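Local coordinates for septation protein imp2 (Schizosaccharomyces pombe, PDB 5C1F) that is required for normal septation and takes part in disassembling the medial ring, this chain being its membrane-binding F-BAR domain, at residues A[40-43]-A[44-48]; A[79-82]-A[83-86]; A[210-213]-A[214-218]. All blocks are in the same frame, centred on the assembly; numbering follows the deposited sequence.

Contact 1 (A[40-43]-A[44-48]); sequences FYHE and RANIE
Glu-43 crosses Ile-47 at a slant, one turn further along helix 18-59 of the F-BAR bundle. Its CG touches Ile-47 CD1 at 3.9 Å, and its OE2 comes equally near Ile-47 CG1, so the aliphatic branch meets both the stem and the carboxylate. Glu-43 CG stands anti to the backbone N and the chain then bends at chi2 (72°), which folds the carboxylate back over the isoleucine. One position back, Asn-46 ND2 sits over a face of the His-42 imidazole, 3.3 Å from NE2, with ring and amide steeply inclined; His-42 ND1 is held by Glu-101. On the buried side, Arg-44 NH1 donates to Glu-48 OE1 at 2.9 Å, nearly straight (170°) and in the guanidinium plane. Farther out, Tyr-51 of the second subunit bonds to the same OE1, and His-89 ND1 is hydrogen-bonded to Glu-48 OE2. Replacing Glu-43 by alanine removes CG and the carboxylate, which would probably open a gap beside Ile-47 CD1 and leave Arg-54 of the second subunit without a weak, long ion pair. The buried Arg-44 to Glu-48 pair is thus satisfied jointly by its own helix, the next helix and the dimer partner.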
ATOM      1  N   PHE A  40      -7.054 -15.941  -1.249  1.00 28.21           N
ATOM      2  CA  PHE A  40      -5.855 -15.265  -0.772  1.00 27.45           C
ATOM      3  C   PHE A  40      -5.564 -14.015  -1.600  1.00 29.21           C
ATOM      4  O   PHE A  40      -5.387 -12.922  -1.057  1.00 27.96           O
ATOM      5  CB  PHE A  40      -4.658 -16.219  -0.810  1.00 24.63           C
ATOM      6  CG  PHE A  40      -3.362 -15.593  -0.369  1.00 28.52           C
ATOM      7  CD1 PHE A  40      -3.016 -15.554   0.972  1.00 29.38           C
ATOM      8  CD2 PHE A  40      -2.485 -15.052  -1.297  1.00 29.98           C
ATOM      9  CE1 PHE A  40      -1.821 -14.979   1.381  1.00 31.76           C
ATOM     10  CE2 PHE A  40      -1.291 -14.478  -0.895  1.00 31.63           C
ATOM     11  CZ  PHE A  40      -0.958 -14.441   0.445  1.00 29.09           C
ATOM     12  N   TYR A  41      -5.523 -14.178  -2.918  1.00 20.80           N
ATOM     13  CA  TYR A  41      -5.187 -13.068  -3.803  1.00 21.38           C
ATOM     14  C   TYR A  41      -6.340 -12.085  -3.954  1.00 20.31           C
ATOM     15  O   TYR A  41      -6.126 -10.930  -4.314  1.00 30.21           O
ATOM     16  CB  TYR A  41      -4.746 -13.591  -5.169  1.00 22.27           C
ATOM     17  CG  TYR A  41      -3.359 -14.187  -5.132  1.00 24.52           C
ATOM     18  CD1 TYR A  41      -2.252 -13.394  -4.855  1.00 19.18           C
ATOM     19  CD2 TYR A  41      -3.155 -15.540  -5.361  1.00 19.92           C
ATOM     20  CE1 TYR A  41      -0.980 -13.930  -4.813  1.00 24.65           C
ATOM     21  CE2 TYR A  41      -1.887 -16.087  -5.322  1.00 23.15           C
ATOM     22  CZ  TYR A  41      -0.804 -15.278  -5.046  1.00 22.82           C
ATOM     23  OH  TYR A  41       0.460 -15.818  -5.006  1.00 26.99           O
ATOM     24  N   HIS A  42      -7.557 -12.544  -3.676  1.00 21.13           N
ATOM     25  CA  HIS A  42      -8.708 -11.651  -3.625  1.00 23.95           C
ATOM     26  C   HIS A  42      -8.494 -10.595  -2.549  1.00 27.52           C
ATOM     27  O   HIS A  42      -8.693  -9.403  -2.782  1.00 30.84           O
ATOM     28  CB  HIS A  42      -9.992 -12.430  -3.346  1.00 28.76           C
ATOM     29  CG  HIS A  42     -11.178 -11.559  -3.067  1.00 35.81           C
ATOM     30  ND1 HIS A  42     -11.884 -10.921  -4.062  1.00 37.82           N
ATOM     31  CD2 HIS A  42     -11.779 -11.222  -1.902  1.00 24.60           C
ATOM     32  CE1 HIS A  42     -12.874 -10.230  -3.523  1.00 39.31           C
ATOM     33  NE2 HIS A  42     -12.831 -10.394  -2.213  1.00 36.35           N
ATOM     34  N   GLU A  43      -8.081 -11.048  -1.369  1.00 25.42           N
ATOM     35  CA  GLU A  43      -7.816 -10.155  -0.250  1.00 27.69           C
ATOM     36  C   GLU A  43      -6.625  -9.241  -0.547  1.00 30.53           C
ATOM     37  O   GLU A  43      -6.678  -8.036  -0.288  1.00 23.47           O
ATOM     38  CB  GLU A  43      -7.568 -10.965   1.025  1.00 33.20           C
ATOM     39  CG  GLU A  43      -7.126 -10.152   2.231  1.00 45.47           C
ATOM     40  CD  GLU A  43      -8.238  -9.309   2.830  1.00 55.32           C
ATOM     41  OE1 GLU A  43      -9.382  -9.382   2.336  1.00 61.38           O
ATOM     42  OE2 GLU A  43      -7.966  -8.571   3.803  1.00 62.28           O
ATOM     43  N   ARG A  44      -5.565  -9.823  -1.100  1.00 20.35           N
ATOM     44  CA  ARG A  44      -4.355  -9.084  -1.452  1.00 21.91           C
ATOM     45  C   ARG A  44      -4.653  -7.937  -2.418  1.00 26.20           C
ATOM     46  O   ARG A  44      -4.036  -6.873  -2.344  1.00 28.61           O
ATOM     47  CB  ARG A  44      -3.317 -10.031  -2.064  1.00 21.46           C
ATOM     48  CG  ARG A  44      -1.989  -9.378  -2.388  1.00 22.45           C
ATOM     49  CD  ARG A  44      -1.372  -8.725  -1.158  1.00 22.98           C
ATOM     50  NE  ARG A  44      -0.144  -8.013  -1.494  1.00 24.96           N
ATOM     51  CZ  ARG A  44      -0.104  -6.748  -1.905  1.00 27.37           C
ATOM     52  NH1 ARG A  44      -1.225  -6.050  -2.024  1.00 23.84           N
ATOM     53  NH2 ARG A  44       1.059  -6.177  -2.195  1.00 17.57           N
ATOM     54  N   ALA A  45      -5.608  -8.159  -3.315  1.00 24.04           N
ATOM     55  CA  ALA A  45      -6.002  -7.148  -4.285  1.00 24.41           C
ATOM     56  C   ALA A  45      -6.795  -6.027  -3.622  1.00 25.57           C
ATOM     57  O   ALA A  45      -6.597  -4.850  -3.927  1.00 25.34           O
ATOM     58  CB  ALA A  45      -6.811  -7.778  -5.409  1.00 19.59           C
ATOM     59  N   ASN A  46      -7.697  -6.396  -2.718  1.00 25.82           N
ATOM     60  CA  ASN A  46      -8.495  -5.410  -1.998  1.00 29.20           C
ATOM     61  C   ASN A  46      -7.634  -4.582  -1.058  1.00 25.30           C
ATOM     62  O   ASN A  46      -7.873  -3.387  -0.878  1.00 25.78           O
ATOM     63  CB  ASN A  46      -9.626  -6.087  -1.222  1.00 29.33           C
ATOM     64  CG  ASN A  46     -10.834  -6.381  -2.095  1.00 34.70           C
ATOM     65  OD1 ASN A  46     -11.080  -5.692  -3.088  1.00 34.21           O
ATOM     66  ND2 ASN A  46     -11.596  -7.405  -1.727  1.00 37.20           N
ATOM     67  N   ILE A  47      -6.635  -5.225  -0.462  1.00 22.93           N
ATOM     68  CA  ILE A  47      -5.656  -4.521   0.358  1.00 30.40           C
ATOM     69  C   ILE A  47      -4.958  -3.452  -0.475  1.00 19.20           C
ATOM     70  O   ILE A  47      -4.810  -2.310  -0.040  1.00 21.94           O
ATOM     71  CB  ILE A  47      -4.607  -5.487   0.954  1.00 31.90           C
ATOM     72  CG1 ILE A  47      -5.258  -6.409   1.986  1.00 28.71           C
ATOM     73  CG2 ILE A  47      -3.458  -4.714   1.588  1.00 19.62           C
ATOM     74  CD1 ILE A  47      -4.324  -7.461   2.548  1.00 30.64           C
ATOM     75  N   GLU A  48      -4.554  -3.825  -1.685  1.00 18.65           N
ATOM     76  CA  GLU A  48      -3.870  -2.896  -2.576  1.00 20.49           C
ATOM     77  C   GLU A  48      -4.784  -1.754  -3.008  1.00 22.25           C
ATOM     78  O   GLU A  48      -4.359  -0.603  -3.096  1.00 25.57           O
ATOM     79  CB  GLU A  48      -3.340  -3.629  -3.808  1.00 17.70           C
ATOM     80  CG  GLU A  48      -2.351  -2.813  -4.631  1.00 26.05           C
ATOM     81  CD  GLU A  48      -0.990  -2.698  -3.959  1.00 22.72           C
ATOM     82  OE1 GLU A  48      -0.792  -3.333  -2.903  1.00 19.85           O
ATOM     83  OE2 GLU A  48      -0.115  -1.978  -4.490  1.00 18.83           O
TER

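Contact 2 (A[79-82]-A[83-86]); sequences KAEV and DNMA
Val-82 and Met-85 meet across one turn of helix 69-155, a long helix of the F-BAR bundle. Val-82 CG2 lies 4.3 Å from Met-85 CE, a loose apolar touch between residues three apart. The methionine chain bends at chi3, and its CE also comes to rest 3.5 Å from Glu-81 O, so the methyl group lies against the backbone of the preceding turn as well as the valine. Both side chains pack on Met-55 of helix 18-59, while Phe-229 and Ile-233 of the second subunit cover Val-82 and Met-85 respectively, which places this side at the dimer interface.

Asp-83 uses its CB against the preceding turn, 3.3 Å from Ala-80 O. Its CG is anti to the backbone N (chi1 -164°), which directs the carboxylate off the turn; there OD1 forms a salt bridge with Arg-60.

Glu-81 has Asn-84 as its partner, again three residues on. Asn-84 ND2 donates to Glu-81 OE1 at 3.0 Å, and the N-H points almost straight at the oxygen (175°). The acceptor lies in the amide plane of Asn-84, whereas the donor comes from above the carboxylate plane, the two flat groups being turned 61° apart. A bend at chi2 brings the carboxylate back beside the helix, and its OE2 forms a salt bridge with Arg-246 on helix 162-252, so its charge is probably well balanced. Beside the amide, one water donates to Ala-80 O at 2.8 Å and, more weakly, to Asn-84 OD1 at 3.2 Å.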
ATOM      1  N   LYS A  79       3.387  16.284  -3.678  1.00 17.40           N
ATOM      2  CA  LYS A  79       1.979  15.907  -3.619  1.00 17.56           C
ATOM      3  C   LYS A  79       1.519  15.315  -4.944  1.00 17.78           C
ATOM      4  O   LYS A  79       0.730  14.374  -4.971  1.00 27.58           O
ATOM      5  CB  LYS A  79       1.116  17.113  -3.251  1.00 27.71           C
ATOM      6  CG  LYS A  79      -0.180  16.745  -2.561  1.00 38.99           C
ATOM      7  CD  LYS A  79      -0.778  17.939  -1.827  1.00 43.90           C
ATOM      8  CE  LYS A  79      -1.043  19.086  -2.788  1.00 45.06           C
ATOM      9  NZ  LYS A  79      -2.049  18.663  -3.805  1.00 49.41           N
ATOM     10  N   ALA A  80       2.020  15.867  -6.041  1.00 18.12           N
ATOM     11  CA  ALA A  80       1.722  15.334  -7.362  1.00 20.15           C
ATOM     12  C   ALA A  80       2.329  13.947  -7.550  1.00 24.14           C
ATOM     13  O   ALA A  80       1.752  13.100  -8.230  1.00 18.30           O
ATOM     14  CB  ALA A  80       2.226  16.279  -8.441  1.00 19.20           C
ATOM     15  N   GLU A  81       3.491  13.710  -6.946  1.00 17.69           N
ATOM     16  CA  GLU A  81       4.161  12.428  -7.121  1.00 17.47           C
ATOM     17  C   GLU A  81       3.588  11.365  -6.191  1.00 22.05           C
ATOM     18  O   GLU A  81       3.614  10.176  -6.513  1.00 20.16           O
ATOM     19  CB  GLU A  81       5.674  12.566  -6.917  1.00 17.49           C
ATOM     20  CG  GLU A  81       6.393  13.311  -8.047  1.00 18.19           C
ATOM     21  CD  GLU A  81       6.240  12.642  -9.416  1.00 25.46           C
ATOM     22  OE1 GLU A  81       5.795  11.474  -9.485  1.00 22.37           O
ATOM     23  OE2 GLU A  81       6.571  13.288 -10.434  1.00 27.51           O
ATOM     24  N   VAL A  82       3.066  11.792  -5.043  1.00 20.67           N
ATOM     25  CA  VAL A  82       2.325  10.886  -4.173  1.00 16.61           C
ATOM     26  C   VAL A  82       1.038  10.470  -4.890  1.00 33.33           C
ATOM     27  O   VAL A  82       0.592   9.323  -4.781  1.00 16.80           O
ATOM     28  CB  VAL A  82       2.014  11.537  -2.805  1.00 16.63           C
ATOM     29  CG1 VAL A  82       0.916  10.781  -2.068  1.00 16.76           C
ATOM     30  CG2 VAL A  82       3.277  11.612  -1.957  1.00 16.46           C
ATOM     31  N   ASP A  83       0.466  11.401  -5.651  1.00 17.35           N
ATOM     32  CA  ASP A  83      -0.710  11.117  -6.467  1.00 17.87           C
ATOM     33  C   ASP A  83      -0.367  10.121  -7.572  1.00 24.88           C
ATOM     34  O   ASP A  83      -1.147   9.213  -7.861  1.00 23.13           O
ATOM     35  CB  ASP A  83      -1.273  12.407  -7.068  1.00 29.43           C
ATOM     36  CG  ASP A  83      -2.690  12.240  -7.596  1.00 33.46           C
ATOM     37  OD1 ASP A  83      -3.377  11.278  -7.191  1.00 34.17           O
ATOM     38  OD2 ASP A  83      -3.119  13.083  -8.411  1.00 34.30           O
ATOM     39  N   ASN A  84       0.804  10.286  -8.184  1.00 18.89           N
ATOM     40  CA  ASN A  84       1.258   9.353  -9.213  1.00 19.41           C
ATOM     41  C   ASN A  84       1.460   7.955  -8.642  1.00 19.28           C
ATOM     42  O   ASN A  84       1.218   6.953  -9.311  1.00 18.47           O
ATOM     43  CB  ASN A  84       2.550   9.844  -9.863  1.00 18.26           C
ATOM     44  CG  ASN A  84       2.307  10.938 -10.877  1.00 29.83           C
ATOM     45  OD1 ASN A  84       1.224  11.029 -11.460  1.00 28.48           O
ATOM     46  ND2 ASN A  84       3.314  11.777 -11.099  1.00 25.75           N
ATOM     47  N   MET A  85       1.904   7.895  -7.395  1.00 22.50           N
ATOM     48  CA  MET A  85       2.064   6.617  -6.726  1.00 22.87           C
ATOM     49  C   MET A  85       0.697   5.984  -6.462  1.00 22.50           C
ATOM     50  O   MET A  85       0.529   4.776  -6.614  1.00 22.77           O
ATOM     51  CB  MET A  85       2.855   6.788  -5.430  1.00 16.33           C
ATOM     52  CG  MET A  85       4.340   7.048  -5.666  1.00 27.20           C
ATOM     53  SD  MET A  85       5.313   7.132  -4.149  1.00 23.46           S
ATOM     54  CE  MET A  85       5.740   8.867  -4.111  1.00 16.42           C
ATOM     55  N   ALA A  86      -0.279   6.809  -6.093  1.00 17.52           N
ATOM     56  CA  ALA A  86      -1.648   6.341  -5.892  1.00 17.27           C
ATOM     57  C   ALA A  86      -2.231   5.749  -7.175  1.00 17.69           C
ATOM     58  O   ALA A  86      -2.790   4.655  -7.159  1.00 25.77           O
ATOM     59  CB  ALA A  86      -2.533   7.479  -5.389  1.00 17.71           C
TER
HETATM   60  O   HOH W   1       0.070  13.773 -10.314  1.00 17.08           O

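Contact 3 (A[210-213]-A[214-218]); sequences KLQD and IEEER
Gln-212 and Glu-216 are bonded through their ends, one turn apart on helix 162-252: Gln-212 NE2 donates to Glu-216 OE2 at 2.9 Å. The oxygen is met on its anti side but well out of the carboxylate plane, and amide and carboxylate planes stand nearly perpendicular (88°). Both chains are extended beyond CG, and the same OE2 also lies 3.4 Å from Gln-212 CG.

The buried side is built on Leu-211 and Glu-215, with Glu-215 CB 3.7 Å from Leu-211 O. From within its own segment Arg-218 holds Glu-215 side-on, NE to OE1 at 3.1 Å and NH2 to the syn lone pair of OE2 at 3.0 Å. Arg-219 and Arg-26 add further salt bridges to this carboxylate, while Phe-8 packs on Leu-211 and gives its backbone N to Gln-212 OE1.

The solvent side is looser. Exposed Glu-217 runs extended back along the preceding turn, its OE2 coming no nearer than 3.9 Å to Asp-213 CB. Asp-213 OD1 and Glu-216 OE1 are 4.4 Å apart, like charges whose closeness is probably eased by Arg-301 of the second subunit, which makes a salt bridge to the aspartate and a weak, long ion pair to the glutamate. The excess of acid along this turn is therefore likely to be offset by arginines of its own helix, of helix 18-59 and of the second subunit.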
ATOM      1  N   LYS A 210      -5.511 -37.547 -20.635  1.00 40.60           N
ATOM      2  CA  LYS A 210      -6.178 -36.258 -20.479  1.00 39.09           C
ATOM      3  C   LYS A 210      -6.102 -35.755 -19.043  1.00 39.75           C
ATOM      4  O   LYS A 210      -5.958 -34.554 -18.807  1.00 40.52           O
ATOM      5  CB  LYS A 210      -7.640 -36.353 -20.920  1.00 43.18           C
ATOM      6  CG  LYS A 210      -7.820 -36.610 -22.404  1.00 46.39           C
ATOM      7  CD  LYS A 210      -9.288 -36.646 -22.787  1.00 50.13           C
ATOM      8  CE  LYS A 210      -9.459 -36.947 -24.265  1.00 56.73           C
ATOM      9  NZ  LYS A 210     -10.887 -37.168 -24.624  1.00 63.66           N
ATOM     10  N   LEU A 211      -6.199 -36.675 -18.087  1.00 38.50           N
ATOM     11  CA  LEU A 211      -6.117 -36.316 -16.676  1.00 32.16           C
ATOM     12  C   LEU A 211      -4.705 -35.889 -16.305  1.00 35.43           C
ATOM     13  O   LEU A 211      -4.515 -35.028 -15.447  1.00 42.57           O
ATOM     14  CB  LEU A 211      -6.572 -37.480 -15.796  1.00 37.22           C
ATOM     15  CG  LEU A 211      -8.080 -37.735 -15.811  1.00 43.30           C
ATOM     16  CD1 LEU A 211      -8.439 -38.955 -14.983  1.00 42.84           C
ATOM     17  CD2 LEU A 211      -8.825 -36.509 -15.309  1.00 41.76           C
ATOM     18  N   GLN A 212      -3.712 -36.488 -16.956  1.00 38.35           N
ATOM     19  CA  GLN A 212      -2.324 -36.101 -16.729  1.00 38.65           C
ATOM     20  C   GLN A 212      -2.045 -34.733 -17.342  1.00 35.26           C
ATOM     21  O   GLN A 212      -1.283 -33.943 -16.790  1.00 28.85           O
ATOM     22  CB  GLN A 212      -1.364 -37.142 -17.300  1.00 40.37           C
ATOM     23  CG  GLN A 212       0.100 -36.821 -17.042  1.00 39.06           C
ATOM     24  CD  GLN A 212       1.024 -37.939 -17.473  1.00 42.02           C
ATOM     25  OE1 GLN A 212       0.580 -39.053 -17.748  1.00 41.88           O
ATOM     26  NE2 GLN A 212       2.319 -37.647 -17.538  1.00 40.05           N
ATOM     27  N   ASP A 213      -2.666 -34.460 -18.485  1.00 32.80           N
ATOM     28  CA  ASP A 213      -2.547 -33.149 -19.111  1.00 34.07           C
ATOM     29  C   ASP A 213      -3.049 -32.075 -18.158  1.00 31.33           C
ATOM     30  O   ASP A 213      -2.380 -31.071 -17.937  1.00 36.13           O
ATOM     31  CB  ASP A 213      -3.326 -33.091 -20.428  1.00 37.52           C
ATOM     32  CG  ASP A 213      -2.657 -33.875 -21.538  1.00 39.01           C
ATOM     33  OD1 ASP A 213      -1.467 -34.222 -21.386  1.00 45.80           O
ATOM     34  OD2 ASP A 213      -3.316 -34.137 -22.566  1.00 34.99           O
ATOM     35  N   ILE A 214      -4.222 -32.309 -17.581  1.00 32.11           N
ATOM     36  CA  ILE A 214      -4.832 -31.360 -16.656  1.00 31.83           C
ATOM     37  C   ILE A 214      -3.939 -31.088 -15.451  1.00 28.56           C
ATOM     38  O   ILE A 214      -3.784 -29.939 -15.035  1.00 25.09           O
ATOM     39  CB  ILE A 214      -6.208 -31.863 -16.171  1.00 32.24           C
ATOM     40  CG1 ILE A 214      -7.231 -31.770 -17.304  1.00 31.05           C
ATOM     41  CG2 ILE A 214      -6.688 -31.061 -14.965  1.00 25.55           C
ATOM     42  CD1 ILE A 214      -8.615 -32.260 -16.916  1.00 34.10           C
ATOM     43  N   GLU A 215      -3.343 -32.142 -14.901  1.00 28.56           N
ATOM     44  CA  GLU A 215      -2.468 -31.993 -13.744  1.00 29.96           C
ATOM     45  C   GLU A 215      -1.202 -31.217 -14.099  1.00 32.18           C
ATOM     46  O   GLU A 215      -0.774 -30.338 -13.350  1.00 32.98           O
ATOM     47  CB  GLU A 215      -2.105 -33.361 -13.162  1.00 30.10           C
ATOM     48  CG  GLU A 215      -1.114 -33.308 -12.007  1.00 28.71           C
ATOM     49  CD  GLU A 215      -1.601 -32.468 -10.834  1.00 29.94           C
ATOM     50  OE1 GLU A 215      -2.830 -32.315 -10.665  1.00 32.72           O
ATOM     51  OE2 GLU A 215      -0.748 -31.960 -10.077  1.00 26.70           O
ATOM     52  N   GLU A 216      -0.612 -31.535 -15.246  1.00 33.37           N
ATOM     53  CA  GLU A 216       0.590 -30.842 -15.696  1.00 36.17           C
ATOM     54  C   GLU A 216       0.312 -29.370 -16.005  1.00 34.60           C
ATOM     55  O   GLU A 216       1.125 -28.503 -15.693  1.00 32.87           O
ATOM     56  CB  GLU A 216       1.176 -31.538 -16.923  1.00 39.03           C
ATOM     57  CG  GLU A 216       1.751 -32.909 -16.626  1.00 43.02           C
ATOM     58  CD  GLU A 216       2.201 -33.634 -17.876  1.00 45.14           C
ATOM     59  OE1 GLU A 216       2.013 -33.088 -18.984  1.00 42.42           O
ATOM     60  OE2 GLU A 216       2.743 -34.751 -17.748  1.00 50.55           O
ATOM     61  N   GLU A 217      -0.837 -29.093 -16.613  1.00 31.14           N
ATOM     62  CA  GLU A 217      -1.221 -27.717 -16.907  1.00 31.33           C
ATOM     63  C   GLU A 217      -1.549 -26.957 -15.628  1.00 33.79           C
ATOM     64  O   GLU A 217      -1.289 -25.757 -15.523  1.00 35.35           O
ATOM     65  CB  GLU A 217      -2.419 -27.679 -17.854  1.00 26.20           C
ATOM     66  CG  GLU A 217      -2.138 -28.229 -19.237  1.00 43.34           C
ATOM     67  CD  GLU A 217      -3.408 -28.477 -20.021  1.00 53.74           C
ATOM     68  OE1 GLU A 217      -4.466 -27.941 -19.625  1.00 57.45           O
ATOM     69  OE2 GLU A 217      -3.350 -29.215 -21.028  1.00 60.45           O
ATOM     70  N   ARG A 218      -2.128 -27.664 -14.661  1.00 30.48           N
ATOM     71  CA  ARG A 218      -2.508 -27.059 -13.389  1.00 28.75           C
ATOM     72  C   ARG A 218      -1.298 -26.472 -12.682  1.00 29.51           C
ATOM     73  O   ARG A 218      -1.353 -25.362 -12.154  1.00 32.64           O
ATOM     74  CB  ARG A 218      -3.185 -28.088 -12.483  1.00 28.07           C
ATOM     75  CG  ARG A 218      -3.668 -27.527 -11.161  1.00 27.52           C
ATOM     76  CD  ARG A 218      -4.109 -28.634 -10.216  1.00 24.85           C
ATOM     77  NE  ARG A 218      -2.974 -29.381  -9.680  1.00 29.12           N
ATOM     78  CZ  ARG A 218      -2.331 -29.059  -8.561  1.00 31.91           C
ATOM     79  NH1 ARG A 218      -2.710 -28.001  -7.855  1.00 33.92           N
ATOM     80  NH2 ARG A 218      -1.309 -29.794  -8.147  1.00 29.66           N
TER

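In the fold
Each contact is a single helical turn meeting the next, so none closes a loop; they follow in series, without nesting or crossing. From the N terminus, contact 1 lies on helix 18-59, contact 2 on helix 69-155 and contact 3 on helix 162-252, three long helices of the F-BAR domain. Contacts 1 and 2 come within about 7 Å at their nearest atoms, while contacts 2 and 3 are some 45 Å apart between centres. Dimerisation links the first two: Phe-40 of the second subunit packs on Lys-79, and Phe-229, which meets contact 1 within the chain, reaches contact 2 from the partner. All three contacts touch the second subunit.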